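Long-range contacts in polyprenyl synthetase (Nonlabens dokdonensis, PDB 6KD7), which probably acts as a magnesium-dependent prenyltransferase, a geranylgeranyl pyrophosphate synthase that builds isoprenoid chains: residues L48-M53 against M179-A184; D228-K233 against E265-K270. All blocks are in the same frame, centred on the assembly; numbering follows the deposited sequence.

Contact 1: residues L48-M53 against M179-A184; sequences LMSAEM and MGAIIA
Ser50 and Ala51 rest on the backbone around Gly180, a clear example of how two helices come close when only small residues lie between them. The short axes approach to 7.2 Å at a signed crossing angle of -35°, and at the nearest point the CA atoms of Ala51 and Gly180 are 4.2 Å apart. The packing is tightest here. Ser50 CB sits 3.9 Å from Gly180 CA, and a beta carbon built onto Gly180 would clash with Ser50 CB and with Ala51 N. Gly180 O faces Ala51, 3.7 Å from its CA. The hydroxyl of Ser50 projects past the glycine because OG is anti to the backbone N (chi1 -167°). It passes close to Ala181, with OG 3.9 Å from Ala181 CB, and is hydrogen-bonded to Leu177 O, so a buried polar atom is satisfied by the backbone of the helix it packs against. Gly180 and Ala184, four residues apart, make a GxxxA pattern on the face turned to helix 42-54, and the pair belongs to the all-helical isoprenoid synthase fold. Ile194 of helix 188-215 covers Ser50 and Ala181, while helix 58-82 closes the other flank through Ala61 against Ala51 and Ala64 against Ile183. Toward Ala184 the fit slackens. This residue is partly exposed, and its methyl meets Ala51 by a single approach, CB to Ala51 O at 4.1 Å. Its backbone N is held only weakly, sharing itself between Gly180 O and Ala181 O, and next to it Ile183 O receives a hydrogen bond from Lys125 NZ.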
ATOM      1  N   LEU A  48       0.521 -41.792  24.703  1.00 29.73           N
ATOM      2  CA  LEU A  48       1.315 -43.044  24.856  1.00 33.67           C
ATOM      3  C   LEU A  48       1.530 -43.361  26.343  1.00 33.77           C
ATOM      4  O   LEU A  48       1.305 -44.506  26.757  1.00 34.87           O
ATOM      5  CB  LEU A  48       2.644 -42.914  24.131  1.00 30.50           C
ATOM      6  CG  LEU A  48       2.550 -42.544  22.670  1.00 30.71           C
ATOM      7  CD1 LEU A  48       3.940 -42.439  22.075  1.00 31.82           C
ATOM      8  CD2 LEU A  48       1.709 -43.531  21.883  1.00 33.86           C
ATOM      9  N   MET A  49       1.862 -42.377  27.154  1.00 31.22           N
ATOM     10  CA  MET A  49       2.110 -42.605  28.584  1.00 33.38           C
ATOM     11  C   MET A  49       0.817 -43.112  29.225  1.00 36.87           C
ATOM     12  O   MET A  49       0.895 -44.051  30.035  1.00 31.06           O
ATOM     13  CB  MET A  49       2.566 -41.322  29.292  1.00 36.75           C
ATOM     14  CG  MET A  49       4.015 -40.909  28.960  1.00 39.06           C
ATOM     15  SD  MET A  49       4.314 -39.161  29.371  1.00 47.57           S
ATOM     16  CE  MET A  49       4.229 -39.292  31.146  1.00 44.84           C
ATOM     17  N   SER A  50      -0.316 -42.475  28.925  1.00 32.25           N
ATOM     18  CA  SER A  50      -1.652 -42.810  29.487  1.00 33.50           C
ATOM     19  C   SER A  50      -1.980 -44.265  29.135  1.00 34.79           C
ATOM     20  O   SER A  50      -2.345 -45.038  30.016  1.00 35.55           O
ATOM     21  CB  SER A  50      -2.714 -41.907  28.948  1.00 35.52           C
ATOM     22  OG  SER A  50      -3.913 -42.027  29.694  1.00 34.59           O
ATOM     23  N   ALA A  51      -1.842 -44.604  27.868  1.00 29.97           N
ATOM     24  CA  ALA A  51      -2.065 -45.947  27.348  1.00 34.75           C
ATOM     25  C   ALA A  51      -1.242 -46.932  28.208  1.00 38.82           C
ATOM     26  O   ALA A  51      -1.857 -47.769  28.844  1.00 33.25           O
ATOM     27  CB  ALA A  51      -1.709 -45.986  25.893  1.00 32.90           C
ATOM     28  N   GLU A  52       0.078 -46.790  28.275  1.00 38.00           N
ATOM     29  CA  GLU A  52       0.968 -47.741  28.998  1.00 39.50           C
ATOM     30  C   GLU A  52       0.544 -47.879  30.470  1.00 41.76           C
ATOM     31  O   GLU A  52       0.259 -49.002  30.890  1.00 48.91           O
ATOM     32  CB  GLU A  52       2.413 -47.298  28.889  1.00 34.66           C
ATOM     33  CG  GLU A  52       2.973 -47.574  27.527  1.00 38.42           C
ATOM     34  CD  GLU A  52       4.455 -47.244  27.419  1.00 41.60           C
ATOM     35  OE1 GLU A  52       4.956 -46.466  28.286  1.00 36.33           O
ATOM     36  OE2 GLU A  52       5.087 -47.751  26.465  1.00 37.41           O
ATOM     37  N   MET A  53       0.446 -46.775  31.189  1.00 36.46           N
ATOM     38  CA  MET A  53       0.024 -46.739  32.596  1.00 37.82           C
ATOM     39  C   MET A  53      -1.249 -47.543  32.821  1.00 39.19           C
ATOM     40  O   MET A  53      -1.473 -47.907  33.970  1.00 39.00           O
ATOM     41  CB  MET A  53      -0.318 -45.325  33.040  1.00 43.61           C
ATOM     42  CG  MET A  53       0.896 -44.461  33.256  1.00 59.21           C
ATOM     43  SD  MET A  53       0.505 -42.669  33.497  1.00 69.88           S
ATOM     44  CE  MET A  53      -1.288 -42.682  33.621  1.00 39.99           C
ATOM     45  N   MET A 179      -7.482 -39.887  25.744  1.00 24.92           N
ATOM     46  CA  MET A 179      -7.519 -40.784  24.562  1.00 28.17           C
ATOM     47  C   MET A 179      -6.712 -42.061  24.860  1.00 32.30           C
ATOM     48  O   MET A 179      -7.000 -43.131  24.229  1.00 27.77           O
ATOM     49  CB  MET A 179      -6.978 -40.114  23.280  1.00 28.02           C
ATOM     50  CG  MET A 179      -7.953 -39.013  22.777  1.00 33.57           C
ATOM     51  SD  MET A 179      -7.322 -37.904  21.496  1.00 34.71           S
ATOM     52  CE  MET A 179      -6.822 -39.041  20.234  1.00 40.16           C
ATOM     53  N   GLY A 180      -5.635 -41.951  25.631  1.00 30.25           N
ATOM     54  CA  GLY A 180      -4.804 -43.143  25.927  1.00 30.82           C
ATOM     55  C   GLY A 180      -5.576 -44.082  26.829  1.00 26.47           C
ATOM     56  O   GLY A 180      -5.595 -45.273  26.557  1.00 28.61           O
ATOM     57  N   ALA A 181      -6.274 -43.505  27.796  1.00 28.78           N
ATOM     58  CA  ALA A 181      -7.170 -44.192  28.733  1.00 32.03           C
ATOM     59  C   ALA A 181      -8.288 -44.902  27.939  1.00 38.78           C
ATOM     60  O   ALA A 181      -8.564 -46.086  28.200  1.00 40.00           O
ATOM     61  CB  ALA A 181      -7.667 -43.203  29.751  1.00 31.78           C
ATOM     62  N   ILE A 182      -8.860 -44.254  26.928  1.00 37.96           N
ATOM     63  CA  ILE A 182      -9.922 -44.869  26.095  1.00 31.99           C
ATOM     64  C   ILE A 182      -9.316 -46.076  25.394  1.00 31.54           C
ATOM     65  O   ILE A 182      -9.971 -47.092  25.290  1.00 31.32           O
ATOM     66  CB  ILE A 182     -10.484 -43.877  25.058  1.00 31.57           C
ATOM     67  CG1 ILE A 182     -11.361 -42.820  25.723  1.00 31.82           C
ATOM     68  CG2 ILE A 182     -11.206 -44.601  23.927  1.00 31.59           C
ATOM     69  CD1 ILE A 182     -11.605 -41.645  24.805  1.00 32.96           C
ATOM     70  N   ILE A 183      -8.112 -45.942  24.873  1.00 27.23           N
ATOM     71  CA  ILE A 183      -7.503 -47.082  24.136  1.00 31.96           C
ATOM     72  C   ILE A 183      -7.229 -48.267  25.075  1.00 37.43           C
ATOM     73  O   ILE A 183      -7.193 -49.389  24.588  1.00 33.92           O
ATOM     74  CB  ILE A 183      -6.300 -46.593  23.321  1.00 31.18           C
ATOM     75  CG1 ILE A 183      -6.801 -45.693  22.188  1.00 34.60           C
ATOM     76  CG2 ILE A 183      -5.490 -47.759  22.799  1.00 30.60           C
ATOM     77  CD1 ILE A 183      -5.770 -44.786  21.605  1.00 35.83           C
ATOM     78  N   ALA A 184      -7.008 -48.004  26.360  1.00 34.02           N
ATOM     79  CA  ALA A 184      -6.705 -49.054  27.363  1.00 39.00           C
ATOM     80  C   ALA A 184      -8.013 -49.675  27.868  1.00 37.88           C
ATOM     81  O   ALA A 184      -7.938 -50.539  28.743  1.00 42.87           O
ATOM     82  CB  ALA A 184      -5.926 -48.459  28.528  1.00 35.31           C
TER

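Contact 2: residues D228-K233 against E265-K270; sequences DIRENK and EQIDEK
Lys270 reaches across to Asn232 with its ammonium group, giving NZ to OD1 a short hydrogen bond of 2.5 Å. The two side chains meet at about a right angle; the donor approaches OD1 at a C=O...N angle of 130° and is tilted 16° from the carbonyl plane. Lys270 spans the gap because its chain is fully extended, every torsion close to anti. A water extends the grip, accepting from Lys270 NZ at 2.6 Å and donating to Arg230 O. Along the shaft of the lysine, Ile229 runs in the opposite direction, its CG2 4.1 Å from Lys270 CG. Beside this the Arg230 chain passes over Ile267, CD to CG2 at 3.9 Å.

What positions these groups is the end of helix 227-230. Asn232 takes a positive phi and closes a Schellman motif, in which Lys233 N bonds to Asp228 O at 2.8 Å and Asn232 N to Ile229 O at 2.9 Å. Further out, Asn232 ND2 is held by Leu257 O, fixing the rotation of the amide, while Arg230 bends away at chi3 to a salt bridge with Glu224 and a cation-pi contact with Phe259. Asp228 N binds Asp213 of the second aspartate-rich motif of this family, and on helix 264-281 Gln266 NE2 bonds to Thr220 O of the second subunit. A methionine in place of Lys270 would probably leave Asn232 OD1 and the bridging water without their donor and loosen the capped helix end from helix 264-281.

Leu257 O and Trp254 O add weak bonds to Lys270 NZ, and this collection of neutral oxygens around one ammonium would be expected to stabilise its positive charge within a buried contact.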
ATOM      1  N   ASP A 228       4.545 -10.559  25.065  1.00 30.60           N
ATOM      2  CA  ASP A 228       3.220 -10.276  25.625  1.00 32.87           C
ATOM      3  C   ASP A 228       3.159  -8.784  26.010  1.00 32.68           C
ATOM      4  O   ASP A 228       2.101  -8.144  25.788  1.00 29.15           O
ATOM      5  CB  ASP A 228       2.935 -11.204  26.797  1.00 31.98           C
ATOM      6  CG  ASP A 228       2.695 -12.655  26.422  1.00 33.86           C
ATOM      7  OD1 ASP A 228       2.428 -12.889  25.239  1.00 29.84           O
ATOM      8  OD2 ASP A 228       2.759 -13.507  27.351  1.00 29.03           O
ATOM      9  N   ILE A 229       4.226  -8.254  26.593  1.00 29.98           N
ATOM     10  CA  ILE A 229       4.288  -6.828  26.994  1.00 32.88           C
ATOM     11  C   ILE A 229       4.188  -5.941  25.738  1.00 33.26           C
ATOM     12  O   ILE A 229       3.273  -5.086  25.674  1.00 30.42           O
ATOM     13  CB  ILE A 229       5.542  -6.525  27.808  1.00 33.63           C
ATOM     14  CG1 ILE A 229       5.477  -7.187  29.188  1.00 36.20           C
ATOM     15  CG2 ILE A 229       5.643  -5.010  27.935  1.00 34.53           C
ATOM     16  CD1 ILE A 229       6.801  -7.241  29.936  1.00 37.89           C
ATOM     17  N   ARG A 230       5.038  -6.187  24.756  1.00 28.88           N
ATOM     18  CA  ARG A 230       5.051  -5.405  23.512  1.00 31.88           C
ATOM     19  C   ARG A 230       3.655  -5.387  22.878  1.00 33.76           C
ATOM     20  O   ARG A 230       3.250  -4.322  22.335  1.00 34.03           O
ATOM     21  CB  ARG A 230       6.072  -5.983  22.553  1.00 32.20           C
ATOM     22  CG  ARG A 230       6.051  -5.276  21.208  1.00 33.45           C
ATOM     23  CD  ARG A 230       7.235  -5.675  20.350  1.00 34.63           C
ATOM     24  NE  ARG A 230       7.095  -7.067  19.990  1.00 38.44           N
ATOM     25  CZ  ARG A 230       6.167  -7.547  19.171  1.00 43.69           C
ATOM     26  NH1 ARG A 230       5.280  -6.756  18.571  1.00 38.32           N
ATOM     27  NH2 ARG A 230       6.134  -8.848  18.956  1.00 42.63           N
ATOM     28  N   GLU A 231       2.933  -6.505  22.922  1.00 31.62           N
ATOM     29  CA  GLU A 231       1.633  -6.640  22.214  1.00 30.10           C
ATOM     30  C   GLU A 231       0.489  -6.311  23.164  1.00 29.70           C
ATOM     31  O   GLU A 231      -0.657  -6.446  22.783  1.00 29.35           O
ATOM     32  CB  GLU A 231       1.491  -8.044  21.651  1.00 34.56           C
ATOM     33  CG  GLU A 231       2.476  -8.326  20.534  1.00 41.26           C
ATOM     34  CD  GLU A 231       2.246  -9.650  19.806  1.00 54.87           C
ATOM     35  OE1 GLU A 231       1.596 -10.548  20.391  1.00 57.72           O
ATOM     36  OE2 GLU A 231       2.729  -9.788  18.658  1.00 65.48           O
ATOM     37  N   ASN A 232       0.800  -5.881  24.378  1.00 28.86           N
ATOM     38  CA  ASN A 232      -0.223  -5.523  25.379  1.00 31.47           C
ATOM     39  C   ASN A 232      -1.180  -6.698  25.593  1.00 32.41           C
ATOM     40  O   ASN A 232      -2.356  -6.418  25.836  1.00 29.14           O
ATOM     41  CB  ASN A 232      -0.967  -4.234  24.978  1.00 31.27           C
ATOM     42  CG  ASN A 232       0.001  -3.092  24.761  1.00 30.64           C
ATOM     43  OD1 ASN A 232       0.862  -2.823  25.615  1.00 27.64           O
ATOM     44  ND2 ASN A 232      -0.084  -2.470  23.600  1.00 28.00           N
ATOM     45  N   LYS A 233      -0.690  -7.943  25.625  1.00 34.65           N
ATOM     46  CA  LYS A 233      -1.556  -9.111  25.949  1.00 35.53           C
ATOM     47  C   LYS A 233      -1.806  -9.098  27.447  1.00 33.04           C
ATOM     48  O   LYS A 233      -0.837  -9.013  28.229  1.00 30.86           O
ATOM     49  CB  LYS A 233      -0.931 -10.434  25.532  1.00 42.11           C
ATOM     50  CG  LYS A 233      -0.895 -10.647  24.033  1.00 56.79           C
ATOM     51  CD  LYS A 233      -1.678 -11.852  23.535  1.00 73.06           C
ATOM     52  CE  LYS A 233      -0.995 -12.509  22.347  1.00 86.63           C
ATOM     53  NZ  LYS A 233      -1.084 -11.683  21.112  1.00 84.33           N
ATOM     54  N   GLU A 265      13.983   1.197  21.107  1.00 45.30           N
ATOM     55  CA  GLU A 265      14.530   1.569  22.430  1.00 48.50           C
ATOM     56  C   GLU A 265      13.368   1.847  23.380  1.00 52.74           C
ATOM     57  O   GLU A 265      13.506   1.603  24.620  1.00 48.55           O
ATOM     58  CB  GLU A 265      15.455   2.778  22.272  1.00 58.96           C
ATOM     59  CG  GLU A 265      16.208   2.746  20.949  1.00 68.82           C
ATOM     60  CD  GLU A 265      17.637   3.198  21.122  1.00 84.94           C
ATOM     61  OE1 GLU A 265      17.801   4.331  21.603  1.00 97.70           O
ATOM     62  OE2 GLU A 265      18.571   2.395  20.840  1.00 85.51           O
ATOM     63  N   GLN A 266      12.259   2.363  22.831  1.00 49.79           N
ATOM     64  CA  GLN A 266      11.049   2.669  23.645  1.00 49.75           C
ATOM     65  C   GLN A 266      10.427   1.328  24.059  1.00 37.27           C
ATOM     66  O   GLN A 266       9.980   1.216  25.226  1.00 39.04           O
ATOM     67  CB  GLN A 266      10.094   3.604  22.881  1.00 51.63           C
ATOM     68  CG  GLN A 266      10.639   5.023  22.797  1.00 52.95           C
ATOM     69  CD  GLN A 266       9.964   5.975  21.830  1.00 52.65           C
ATOM     70  OE1 GLN A 266       9.374   5.590  20.804  1.00 38.64           O
ATOM     71  NE2 GLN A 266      10.069   7.254  22.193  1.00 48.17           N
ATOM     72  N   ILE A 267      10.413   0.373  23.130  1.00 36.39           N
ATOM     73  CA  ILE A 267       9.845  -0.988  23.351  1.00 41.70           C
ATOM     74  C   ILE A 267      10.676  -1.663  24.457  1.00 41.88           C
ATOM     75  O   ILE A 267      10.082  -2.038  25.508  1.00 37.12           O
ATOM     76  CB  ILE A 267       9.802  -1.752  22.019  1.00 39.74           C
ATOM     77  CG1 ILE A 267       8.764  -1.100  21.097  1.00 37.05           C
ATOM     78  CG2 ILE A 267       9.538  -3.242  22.258  1.00 43.44           C
ATOM     79  CD1 ILE A 267       8.699  -1.681  19.685  1.00 36.49           C
ATOM     80  N   ASP A 268      12.002  -1.621  24.320  1.00 41.00           N
ATOM     81  CA  ASP A 268      12.915  -2.204  25.334  1.00 42.56           C
ATOM     82  C   ASP A 268      12.710  -1.487  26.671  1.00 41.94           C
ATOM     83  O   ASP A 268      12.622  -2.175  27.674  1.00 45.31           O
ATOM     84  CB  ASP A 268      14.371  -2.137  24.878  1.00 46.75           C
ATOM     85  CG  ASP A 268      14.661  -3.064  23.718  1.00 50.73           C
ATOM     86  OD1 ASP A 268      13.814  -3.898  23.427  1.00 65.71           O
ATOM     87  OD2 ASP A 268      15.725  -2.935  23.116  1.00 55.87           O
ATOM     88  N   GLU A 269      12.574  -0.158  26.678  1.00 39.48           N
ATOM     89  CA  GLU A 269      12.342   0.529  27.975  1.00 39.34           C
ATOM     90  C   GLU A 269      10.992   0.106  28.551  1.00 36.49           C
ATOM     91  O   GLU A 269      10.880   0.021  29.774  1.00 36.34           O
ATOM     92  CB  GLU A 269      12.478   2.048  27.920  1.00 46.36           C
ATOM     93  CG  GLU A 269      12.249   2.669  29.285  1.00 49.79           C
ATOM     94  CD  GLU A 269      12.325   4.178  29.384  1.00 51.88           C
ATOM     95  OE1 GLU A 269      11.836   4.723  30.377  1.00 53.69           O
ATOM     96  OE2 GLU A 269      12.868   4.791  28.475  1.00 48.61           O
ATOM     97  N   LYS A 270       9.990  -0.055  27.691  1.00 35.79           N
ATOM     98  CA  LYS A 270       8.652  -0.487  28.153  1.00 37.19           C
ATOM     99  C   LYS A 270       8.777  -1.877  28.785  1.00 31.57           C
ATOM    100  O   LYS A 270       8.246  -2.070  29.867  1.00 34.86           O
ATOM    101  CB  LYS A 270       7.692  -0.553  26.963  1.00 34.80           C
ATOM    102  CG  LYS A 270       6.290  -1.029  27.306  1.00 35.47           C
ATOM    103  CD  LYS A 270       5.362  -1.126  26.130  1.00 37.13           C
ATOM    104  CE  LYS A 270       3.964  -1.530  26.529  1.00 37.48           C
ATOM    105  NZ  LYS A 270       3.050  -1.556  25.373  1.00 36.79           N
TER
HETATM  106  O   HOH W   1       4.233  -1.966  23.045  1.00 36.18           O

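Overall arrangement
After two earlier helices the chain forms helix 42-54, and contact 1 closes when helix 158-183 returns to it after 125 intervening residues, 96 of them helical. Contact 2 opens only later and closes a much shorter loop, 31 residues between 228-233 and 265-270. The two are therefore in series, with neither nesting nor crossing. Contacts 1 and 2 lie on opposite sides of the chain's centre, their centres about 43 Å apart and their nearest atoms about 26 Å apart. Helix 188-215 runs between the two regions, its start beside contact 1 and its end leading toward segment 228-233. Contact 1 ties helix 42-54 to helix 158-183; contact 2 ties the end of helix 227-230 to helix 264-281.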